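Local coordinates for protein GTP cyclohydrolase 1 type 2 homolog (Escherichia coli, Escherichia coli O157:H7, PDB 1NMO) that is of uncertain biochemical function, carries a dinuclear metal site within a toroidal hexamer, and may take part in degrading radiation-damaged nucleotides, at residues 224-227 / 228-232; 193-197 / 198-202; 84-88 / 89-93. All blocks are in the same frame, centred on the assembly; numbering follows the deposited sequence.

Contact 1 of 3, residues 224-227 / 228-232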
ATOM      1  N   ARG A 224       0.049  -7.653  34.701  1.00 16.08           N
ATOM      2  CA  ARG A 224      -1.118  -6.804  34.819  1.00 15.49           C
ATOM      3  C   ARG A 224      -1.896  -7.269  36.046  1.00 15.02           C
ATOM      4  O   ARG A 224      -2.211  -6.486  36.935  1.00 15.04           O
ATOM      5  CB  ARG A 224      -2.027  -6.861  33.545  1.00 14.66           C
ATOM      6  CG  ARG A 224      -3.254  -5.811  33.651  1.00 14.42           C
ATOM      7  CD  ARG A 224      -3.921  -5.514  32.240  1.00 18.31           C
ATOM      8  NE  ARG A 224      -4.105  -6.783  31.602  1.00 19.66           N
ATOM      9  CZ  ARG A 224      -3.886  -7.099  30.343  1.00 17.89           C
ATOM     10  NH1 ARG A 224      -3.458  -6.197  29.470  1.00 15.07           N
ATOM     11  NH2 ARG A 224      -4.094  -8.390  30.021  1.00 17.99           N
ATOM     12  N   ALA A 225      -2.188  -8.558  36.130  1.00 15.42           N
ATOM     13  CA  ALA A 225      -2.953  -9.004  37.290  1.00 16.63           C
ATOM     14  C   ALA A 225      -2.231  -8.630  38.585  1.00 17.43           C
ATOM     15  O   ALA A 225      -2.866  -8.134  39.504  1.00 19.13           O
ATOM     16  CB  ALA A 225      -3.187 -10.519  37.241  1.00 15.05           C
ATOM     17  N   LEU A 226      -0.911  -8.816  38.642  1.00 16.95           N
ATOM     18  CA  LEU A 226      -0.186  -8.533  39.870  1.00 16.80           C
ATOM     19  C   LEU A 226      -0.250  -7.061  40.219  1.00 16.14           C
ATOM     20  O   LEU A 226      -0.378  -6.663  41.390  1.00 16.15           O
ATOM     21  CB  LEU A 226       1.273  -9.048  39.724  1.00 15.53           C
ATOM     22  CG  LEU A 226       2.266  -8.625  40.833  1.00 14.98           C
ATOM     23  CD1 LEU A 226       1.961  -9.387  42.129  1.00 13.07           C
ATOM     24  CD2 LEU A 226       3.701  -8.935  40.390  1.00 12.28           C
ATOM     25  N   SER A 227      -0.221  -6.218  39.199  1.00 17.52           N
ATOM     26  CA  SER A 227      -0.263  -4.749  39.438  1.00 19.01           C
ATOM     27  C   SER A 227      -1.585  -4.346  40.089  1.00 19.17           C
ATOM     28  O   SER A 227      -1.604  -3.439  40.924  1.00 18.98           O
ATOM     29  CB  SER A 227      -0.095  -3.965  38.121  1.00 18.02           C
ATOM     30  OG  SER A 227       1.109  -4.331  37.476  1.00 18.33           O
ATOM     31  N   GLU A 228      -2.686  -5.027  39.710  1.00 20.51           N
ATOM     32  CA  GLU A 228      -4.024  -4.732  40.287  1.00 20.07           C
ATOM     33  C   GLU A 228      -4.004  -5.314  41.677  1.00 19.91           C
ATOM     34  O   GLU A 228      -4.470  -4.711  42.626  1.00 20.79           O
ATOM     35  CB  GLU A 228      -5.114  -5.410  39.463  1.00 21.15           C
ATOM     36  CG  GLU A 228      -5.219  -4.812  38.071  1.00 24.69           C
ATOM     37  CD  GLU A 228      -5.989  -5.701  37.081  1.00 29.04           C
ATOM     38  OE1 GLU A 228      -6.020  -6.983  37.313  1.00 28.86           O
ATOM     39  OE2 GLU A 228      -6.536  -5.107  36.070  1.00 28.77           O
ATOM     40  N   TRP A 229      -3.428  -6.490  41.818  1.00 19.63           N
ATOM     41  CA  TRP A 229      -3.376  -7.070  43.151  1.00 19.91           C
ATOM     42  C   TRP A 229      -2.618  -6.104  44.069  1.00 21.09           C
ATOM     43  O   TRP A 229      -2.943  -5.953  45.260  1.00 21.63           O
ATOM     44  CB  TRP A 229      -2.599  -8.391  43.142  1.00 19.22           C
ATOM     45  CG  TRP A 229      -2.567  -9.086  44.462  1.00 18.81           C
ATOM     46  CD1 TRP A 229      -3.543  -9.918  44.985  1.00 18.20           C
ATOM     47  CD2 TRP A 229      -1.525  -9.013  45.462  1.00 19.76           C
ATOM     48  NE1 TRP A 229      -3.153 -10.368  46.261  1.00 19.44           N
ATOM     49  CE2 TRP A 229      -1.930  -9.819  46.564  1.00 18.93           C
ATOM     50  CE3 TRP A 229      -0.295  -8.334  45.539  1.00 20.36           C
ATOM     51  CZ2 TRP A 229      -1.138  -9.965  47.719  1.00 20.08           C
ATOM     52  CZ3 TRP A 229       0.505  -8.469  46.701  1.00 19.21           C
ATOM     53  CH2 TRP A 229       0.073  -9.283  47.776  1.00 20.70           C
ATOM     54  N   LEU A 230      -1.574  -5.445  43.575  1.00 19.85           N
ATOM     55  CA  LEU A 230      -0.890  -4.550  44.524  1.00 18.69           C
ATOM     56  C   LEU A 230      -1.784  -3.330  44.799  1.00 19.37           C
ATOM     57  O   LEU A 230      -1.857  -2.863  45.908  1.00 18.28           O
ATOM     58  CB  LEU A 230       0.473  -4.108  43.978  1.00 15.41           C
ATOM     59  CG  LEU A 230       1.581  -5.155  43.947  1.00 14.41           C
ATOM     60  CD1 LEU A 230       2.477  -4.715  42.826  1.00 13.77           C
ATOM     61  CD2 LEU A 230       2.413  -5.190  45.306  1.00  7.96           C
ATOM     62  N   ASN A 231      -2.438  -2.793  43.789  1.00 19.63           N
ATOM     63  CA  ASN A 231      -3.291  -1.656  44.049  1.00 21.27           C
ATOM     64  C   ASN A 231      -4.402  -1.978  45.080  1.00 22.99           C
ATOM     65  O   ASN A 231      -4.781  -1.126  45.921  1.00 23.35           O
ATOM     66  CB  ASN A 231      -3.931  -1.183  42.738  1.00 19.50           C
ATOM     67  CG  ASN A 231      -2.989  -0.341  41.922  1.00 21.44           C
ATOM     68  OD1 ASN A 231      -2.260   0.503  42.478  1.00 23.95           O
ATOM     69  ND2 ASN A 231      -3.007  -0.508  40.606  1.00 20.15           N
ATOM     70  N   GLU A 232      -4.954  -3.192  45.000  1.00 24.03           N
ATOM     71  CA  GLU A 232      -6.043  -3.567  45.911  1.00 25.02           C
ATOM     72  C   GLU A 232      -5.556  -4.042  47.294  1.00 24.63           C
ATOM     73  O   GLU A 232      -6.352  -4.059  48.246  1.00 25.61           O
ATOM     74  CB  GLU A 232      -6.989  -4.624  45.239  1.00 26.43           C
ATOM     75  CG  GLU A 232      -7.438  -4.232  43.766  1.00 28.97           C
ATOM     76  CD  GLU A 232      -8.071  -5.383  42.924  1.00 33.63           C
ATOM     77  OE1 GLU A 232      -7.781  -6.599  43.215  1.00 36.10           O
ATOM     78  OE2 GLU A 232      -8.862  -5.091  41.939  1.00 34.82           O
TER

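Contact 2 of 3, residues 193-197 / 198-202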
ATOM      1  N   GLY A 193       3.275 -18.874  22.954  1.00 15.01           N
ATOM      2  CA  GLY A 193       3.497 -17.544  22.362  1.00 14.56           C
ATOM      3  C   GLY A 193       4.275 -17.551  21.043  1.00 14.88           C
ATOM      4  O   GLY A 193       3.902 -16.946  20.056  1.00 14.49           O
ATOM      5  N   GLU A 194       5.384 -18.263  21.037  1.00 14.95           N
ATOM      6  CA  GLU A 194       6.243 -18.311  19.866  1.00 15.18           C
ATOM      7  C   GLU A 194       6.112 -19.641  19.141  1.00 15.15           C
ATOM      8  O   GLU A 194       5.420 -20.562  19.609  1.00 15.18           O
ATOM      9  CB  GLU A 194       7.685 -18.126  20.308  1.00 12.65           C
ATOM     10  CG  GLU A 194       7.904 -17.084  21.313  1.00 13.56           C
ATOM     11  CD  GLU A 194       9.375 -16.694  21.355  1.00 15.89           C
ATOM     12  OE1 GLU A 194      10.137 -17.409  20.659  1.00 18.51           O
ATOM     13  OE2 GLU A 194       9.781 -15.693  22.063  1.00 15.38           O
ATOM     14  N   VAL A 195       6.792 -19.731  17.993  1.00 15.21           N
ATOM     15  CA  VAL A 195       6.786 -20.918  17.167  1.00 14.76           C
ATOM     16  C   VAL A 195       8.206 -21.157  16.604  1.00 17.58           C
ATOM     17  O   VAL A 195       8.948 -20.193  16.321  1.00 18.39           O
ATOM     18  CB  VAL A 195       5.753 -20.780  15.997  1.00 13.50           C
ATOM     19  CG1 VAL A 195       6.240 -19.761  14.956  1.00 17.16           C
ATOM     20  CG2 VAL A 195       5.490 -22.131  15.310  1.00 12.46           C
ATOM     21  N   SER A 196       8.608 -22.433  16.502  1.00 16.34           N
ATOM     22  CA  SER A 196       9.875 -22.726  15.864  1.00 16.00           C
ATOM     23  C   SER A 196       9.622 -23.643  14.659  1.00 15.93           C
ATOM     24  O   SER A 196       8.465 -24.120  14.372  1.00 14.78           O
ATOM     25  CB  SER A 196      10.874 -23.361  16.824  1.00 15.39           C
ATOM     26  OG  SER A 196      11.191 -22.412  17.838  1.00 17.16           O
ATOM     27  N   GLU A 197      10.685 -23.880  13.909  1.00 14.14           N
ATOM     28  CA  GLU A 197      10.522 -24.713  12.705  1.00 12.99           C
ATOM     29  C   GLU A 197       9.913 -26.079  13.076  1.00 14.16           C
ATOM     30  O   GLU A 197       8.981 -26.568  12.452  1.00 14.00           O
ATOM     31  CB  GLU A 197      11.927 -24.876  12.047  1.00 11.62           C
ATOM     32  CG  GLU A 197      12.033 -25.538  10.630  1.00 12.97           C
ATOM     33  CD  GLU A 197      11.900 -27.050  10.688  1.00 13.84           C
ATOM     34  OE1 GLU A 197      12.270 -27.568  11.770  1.00 12.44           O
ATOM     35  OE2 GLU A 197      11.430 -27.698   9.691  1.00 13.44           O
ATOM     36  N   GLN A 198      10.389 -26.682  14.143  1.00 14.13           N
ATOM     37  CA  GLN A 198       9.921 -28.022  14.420  1.00 16.84           C
ATOM     38  C   GLN A 198       8.497 -28.153  14.926  1.00 16.12           C
ATOM     39  O   GLN A 198       7.883 -29.202  14.749  1.00 14.81           O
ATOM     40  CB  GLN A 198      10.888 -28.646  15.396  1.00 18.93           C
ATOM     41  CG  GLN A 198      10.855 -27.934  16.724  1.00 24.33           C
ATOM     42  CD  GLN A 198      12.071 -28.276  17.514  1.00 29.74           C
ATOM     43  OE1 GLN A 198      12.249 -29.473  17.951  1.00 32.52           O
ATOM     44  NE2 GLN A 198      12.973 -27.269  17.690  1.00 29.82           N
ATOM     45  N   THR A 199       8.024 -27.103  15.620  1.00 15.84           N
ATOM     46  CA  THR A 199       6.678 -27.007  16.191  1.00 15.18           C
ATOM     47  C   THR A 199       5.598 -27.369  15.154  1.00 17.06           C
ATOM     48  O   THR A 199       4.609 -28.076  15.454  1.00 17.60           O
ATOM     49  CB  THR A 199       6.361 -25.553  16.640  1.00 14.77           C
ATOM     50  OG1 THR A 199       7.496 -24.944  17.299  1.00 14.27           O
ATOM     51  CG2 THR A 199       5.160 -25.572  17.597  1.00 13.24           C
ATOM     52  N   ILE A 200       5.732 -26.830  13.940  1.00 16.88           N
ATOM     53  CA  ILE A 200       4.781 -27.120  12.853  1.00 16.96           C
ATOM     54  C   ILE A 200       4.639 -28.631  12.485  1.00 17.06           C
ATOM     55  O   ILE A 200       3.548 -29.126  12.163  1.00 16.45           O
ATOM     56  CB  ILE A 200       5.204 -26.319  11.558  1.00 16.05           C
ATOM     57  CG1 ILE A 200       5.140 -24.826  11.845  1.00 15.44           C
ATOM     58  CG2 ILE A 200       4.249 -26.621  10.431  1.00 15.60           C
ATOM     59  CD1 ILE A 200       3.774 -24.409  12.289  1.00 17.88           C
ATOM     60  N   HIS A 201       5.737 -29.364  12.500  1.00 15.91           N
ATOM     61  CA  HIS A 201       5.632 -30.806  12.173  1.00 16.25           C
ATOM     62  C   HIS A 201       4.948 -31.512  13.354  1.00 16.61           C
ATOM     63  O   HIS A 201       4.269 -32.571  13.212  1.00 15.95           O
ATOM     64  CB  HIS A 201       7.049 -31.407  11.950  1.00 15.81           C
ATOM     65  CG  HIS A 201       7.879 -30.630  10.975  1.00 16.09           C
ATOM     66  ND1 HIS A 201       7.423 -30.313   9.711  1.00 18.08           N
ATOM     67  CD2 HIS A 201       9.081 -30.012  11.104  1.00 17.03           C
ATOM     68  CE1 HIS A 201       8.309 -29.531   9.101  1.00 17.14           C
ATOM     69  NE2 HIS A 201       9.321 -29.333   9.928  1.00 17.75           N
ATOM     70  N   SER A 202       5.169 -30.982  14.549  1.00 16.38           N
ATOM     71  CA  SER A 202       4.498 -31.611  15.695  1.00 17.83           C
ATOM     72  C   SER A 202       2.997 -31.427  15.599  1.00 16.70           C
ATOM     73  O   SER A 202       2.263 -32.368  15.829  1.00 18.85           O
ATOM     74  CB  SER A 202       4.989 -31.023  17.016  1.00 15.98           C
ATOM     75  OG  SER A 202       6.376 -31.289  17.188  1.00 18.45           O
TER

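Contact 3 of 3, residues 84-88 / 89-93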
ATOM      1  N   LYS A  84      21.978   2.825  33.641  1.00 11.96           N
ATOM      2  CA  LYS A  84      22.277   4.194  34.008  1.00 11.71           C
ATOM      3  C   LYS A  84      20.927   4.776  34.295  1.00 14.18           C
ATOM      4  O   LYS A  84      20.740   5.487  35.277  1.00 15.32           O
ATOM      5  CB  LYS A  84      22.830   5.021  32.854  1.00 11.31           C
ATOM      6  CG  LYS A  84      23.161   6.494  33.285  1.00 10.42           C
ATOM      7  CD  LYS A  84      23.715   7.349  32.123  1.00 10.96           C
ATOM      8  CE  LYS A  84      23.944   8.803  32.550  1.00 14.18           C
ATOM      9  NZ  LYS A  84      24.354   9.695  31.350  1.00 16.45           N
ATOM     10  N   THR A  85      19.956   4.500  33.440  1.00 14.31           N
ATOM     11  CA  THR A  85      18.670   5.124  33.679  1.00 14.60           C
ATOM     12  C   THR A  85      18.095   4.755  35.076  1.00 15.13           C
ATOM     13  O   THR A  85      17.541   5.597  35.793  1.00 16.84           O
ATOM     14  CB  THR A  85      17.694   4.704  32.618  1.00 13.51           C
ATOM     15  OG1 THR A  85      18.146   5.155  31.329  1.00 14.15           O
ATOM     16  CG2 THR A  85      16.359   5.353  32.924  1.00 14.59           C
ATOM     17  N   LEU A  86      18.205   3.500  35.467  1.00 13.90           N
ATOM     18  CA  LEU A  86      17.692   3.064  36.771  1.00 13.53           C
ATOM     19  C   LEU A  86      18.574   3.612  37.887  1.00 14.64           C
ATOM     20  O   LEU A  86      18.092   4.231  38.873  1.00 16.23           O
ATOM     21  CB  LEU A  86      17.732   1.497  36.868  1.00  8.73           C
ATOM     22  CG  LEU A  86      16.739   0.675  36.018  1.00  7.43           C
ATOM     23  CD1 LEU A  86      17.164  -0.769  35.817  1.00  1.11           C
ATOM     24  CD2 LEU A  86      15.392   0.754  36.677  1.00  5.74           C
ATOM     25  N   LEU A  87      19.888   3.393  37.765  1.00 14.90           N
ATOM     26  CA  LEU A  87      20.730   3.782  38.892  1.00 15.30           C
ATOM     27  C   LEU A  87      20.806   5.231  39.069  1.00 15.24           C
ATOM     28  O   LEU A  87      20.679   5.681  40.179  1.00 16.26           O
ATOM     29  CB  LEU A  87      22.144   3.219  38.781  1.00 14.63           C
ATOM     30  CG  LEU A  87      22.128   1.727  38.959  1.00 14.64           C
ATOM     31  CD1 LEU A  87      23.190   1.116  38.074  1.00 15.44           C
ATOM     32  CD2 LEU A  87      22.424   1.420  40.394  1.00 14.50           C
ATOM     33  N   ALA A  88      20.959   5.992  37.991  1.00 14.54           N
ATOM     34  CA  ALA A  88      21.096   7.434  38.223  1.00 15.63           C
ATOM     35  C   ALA A  88      19.821   8.093  38.746  1.00 16.65           C
ATOM     36  O   ALA A  88      19.863   9.221  39.275  1.00 17.51           O
ATOM     37  CB  ALA A  88      21.566   8.149  36.955  1.00 10.43           C
ATOM     38  N   ASN A  89      18.670   7.416  38.605  1.00 17.54           N
ATOM     39  CA  ASN A  89      17.399   8.026  39.073  1.00 17.12           C
ATOM     40  C   ASN A  89      16.881   7.286  40.332  1.00 17.60           C
ATOM     41  O   ASN A  89      15.773   7.512  40.772  1.00 18.45           O
ATOM     42  CB  ASN A  89      16.369   7.967  37.926  1.00 15.95           C
ATOM     43  CG  ASN A  89      16.743   8.856  36.795  1.00 17.67           C
ATOM     44  OD1 ASN A  89      16.970  10.037  37.031  1.00 20.34           O
ATOM     45  ND2 ASN A  89      16.845   8.331  35.577  1.00 15.59           N
ATOM     46  N   ASP A  90      17.705   6.416  40.899  1.00 17.78           N
ATOM     47  CA  ASP A  90      17.377   5.662  42.117  1.00 16.61           C
ATOM     48  C   ASP A  90      16.106   4.890  41.982  1.00 15.13           C
ATOM     49  O   ASP A  90      15.319   4.792  42.928  1.00 14.51           O
ATOM     50  CB  ASP A  90      17.233   6.565  43.312  1.00 18.62           C
ATOM     51  CG  ASP A  90      18.471   7.338  43.594  1.00 20.04           C
ATOM     52  OD1 ASP A  90      19.541   6.692  43.717  1.00 20.57           O
ATOM     53  OD2 ASP A  90      18.361   8.612  43.690  1.00 21.59           O
ATOM     54  N   ILE A  91      15.884   4.346  40.805  1.00 14.18           N
ATOM     55  CA  ILE A  91      14.677   3.572  40.598  1.00 13.84           C
ATOM     56  C   ILE A  91      14.963   2.085  40.900  1.00 13.38           C
ATOM     57  O   ILE A  91      15.904   1.543  40.345  1.00 14.50           O
ATOM     58  CB  ILE A  91      14.214   3.704  39.138  1.00 11.96           C
ATOM     59  CG1 ILE A  91      13.757   5.109  38.816  1.00 14.17           C
ATOM     60  CG2 ILE A  91      13.085   2.771  38.864  1.00 14.26           C
ATOM     61  CD1 ILE A  91      13.273   5.261  37.370  1.00  9.61           C
ATOM     62  N   ASN A  92      14.208   1.451  41.809  1.00 12.87           N
ATOM     63  CA  ASN A  92      14.316  -0.017  42.053  1.00 13.31           C
ATOM     64  C   ASN A  92      13.792  -0.905  40.862  1.00 13.10           C
ATOM     65  O   ASN A  92      12.667  -0.706  40.378  1.00 14.36           O
ATOM     66  CB  ASN A  92      13.487  -0.420  43.292  1.00 12.53           C
ATOM     67  CG  ASN A  92      13.975   0.260  44.537  1.00 11.97           C
ATOM     68  OD1 ASN A  92      14.790  -0.286  45.278  1.00 12.52           O
ATOM     69  ND2 ASN A  92      13.543   1.500  44.747  1.00 12.37           N
ATOM     70  N   LEU A  93      14.555  -1.867  40.352  1.00 12.42           N
ATOM     71  CA  LEU A  93      13.931  -2.731  39.318  1.00 11.40           C
ATOM     72  C   LEU A  93      13.707  -4.074  39.964  1.00 12.45           C
ATOM     73  O   LEU A  93      14.651  -4.647  40.531  1.00 14.21           O
ATOM     74  CB  LEU A  93      14.832  -3.021  38.127  1.00 10.48           C
ATOM     75  CG  LEU A  93      14.321  -4.118  37.173  1.00  9.49           C
ATOM     76  CD1 LEU A  93      13.173  -3.509  36.382  1.00  7.89           C
ATOM     77  CD2 LEU A  93      15.400  -4.551  36.162  1.00  8.78           C
TER

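Contact 1 of 3, residues 224-227 / 228-232
A225 O takes two backbone N-H groups from the next turn: a sound bond from W229 N at 2.9 Å, nearly straight at 161°, and a weak one from E228 N. This is regular alpha-helix in the middle of helix 221-233, and the i to i+4 ladder continues on both sides, E228 N giving to R224 O, L230 N to L226 O at 2.8 Å and N231 N to S227 O. The side chains spread round the helix. L226 lays CD1 obliquely against the indole of W229, 4.2 Å from CE3, while its CG faces L230 CD1 at 4.4 Å; L226 and L230 also touch I10 of helix 3-13, and L230 reaches V238 too. S227 packs on V238 and F240 of strand 237-240, and its OG, turned back beside the backbone N (chi1 -57°), is hydrogen-bonded to I223 O and T40 OG1. N231 ND2 bonds to V238 O of the same strand. R224 and E228 run side by side in the same direction without forming a salt bridge: NE of R224 stays 5.4 Å from OE2 of E228, and the nearest approach of the two side chains is R224 CG to E228 OE2, 4.1 Å.

Contact 2 of 3, residues 193-197 / 198-202
The start of helix 197-205, at a subunit interface, is tied up by two side-chain bonds, one reaching back into the preceding loop and one spanning the first turn. In the first, S196 N gives its hydrogen to T199 OG1 at 2.9 Å; in return T199 N makes only a weak bond to S196 O. Because OG1 of T199 lies beside its own backbone N (chi1 -42°), it faces back toward the loop. V195 crosses T199 there, its CG2 3.8 Å from T199 CB and 4.2 Å from I200 CD1. The second bond is a His-carboxylate pair: H201 NE2 donates to E197 OE2 at 2.7 Å and 169°. The oxygen sits at the ring edge, in the imidazole plane, but the carboxylate is turned about 50° from the ring, and NE2 approaches from above the carboxylate plane. A bend at chi2 brings the E197 carboxylate over to H201. That same OE2 also bonds to T43 OG1 of the second subunit, whose E194 OE2 accepts from E197 N. Within the chain, V195 and T199 pack on F210 of strand 209-212, while V195 reaches L155 and I200 reaches C157 on strand 155-157.

Contact 3 of 3, residues 84-88 / 89-93
L86 O receives two backbone N-H groups, from N89 N and I91 N, as helix 78-88 ends in a Schellman motif. I91 N to L86 O is the shorter and straighter bond, 2.9 Å at 162°; N89 N meets L86 O at 3.2 Å from well above the carbonyl plane, and the two donors use opposite faces of it. The inner bond of the motif runs from D90 N to L87 O at 3.1 Å. D90 is the C-prime residue, and its positive phi (55°) reverses the chain so that I91 can reach back to L86. One residue before L86, the carbonyl of T85 is taken by the side chain of N89: N89 ND2 gives to T85 O at 2.8 Å, on a lone pair in the carbonyl plane, although the oxygen lies tilted from the amide plane of N89. With CG beside the backbone N (chi1 -68°), the N89 amide folds back along the helix instead of continuing with the outgoing chain.

Around this polar cap lies an apolar layer. L86 crosses I91 at about a right angle; its CD2 lies against I91 and its CD1 against L93, though CD2 also comes near L93 CB. Further out, V53 of helix 46-54 touches T85, N89 and I91, L49 meets L86, and V60 of strand 59-62 backs both I91 and L93. T85 OG1 is held by N81 O and Q46 NE2. The whole turn is the return from helix to strand in the beta-alpha-beta unit 59-62, 78-88, 92-95, and N92, pointing away from the helix, bonds through its amide to G31, K32, D58 and N3. The L86 methyls sit at ordinary van der Waals distance, CD2 3.8 Å from I91 CG2 and CD1 4.0 Å from L93 CB.

In the fold
Contacts 1 and 3 both border the five-stranded sheet, contact 1 packing on its outermost strand 237-240 and contact 3 leading into strand 92-95; their centres are 23 Å apart. Contact 2 follows strand 189-192 and packs on the six-stranded sheet, with its centre about 33 Å from that of contact 1 and 38 Å from that of contact 3. The dinuclear iron site draws ligands from both regions of the chain: H63, H64, D101, H215 and E219. None of the contacts supplies one, but the L226 side chain comes within about 8 Å of that of H63, L93 within about 9 Å of H64, and in contact 2 E194 hydrogen-bonds directly to the metal ligand H215.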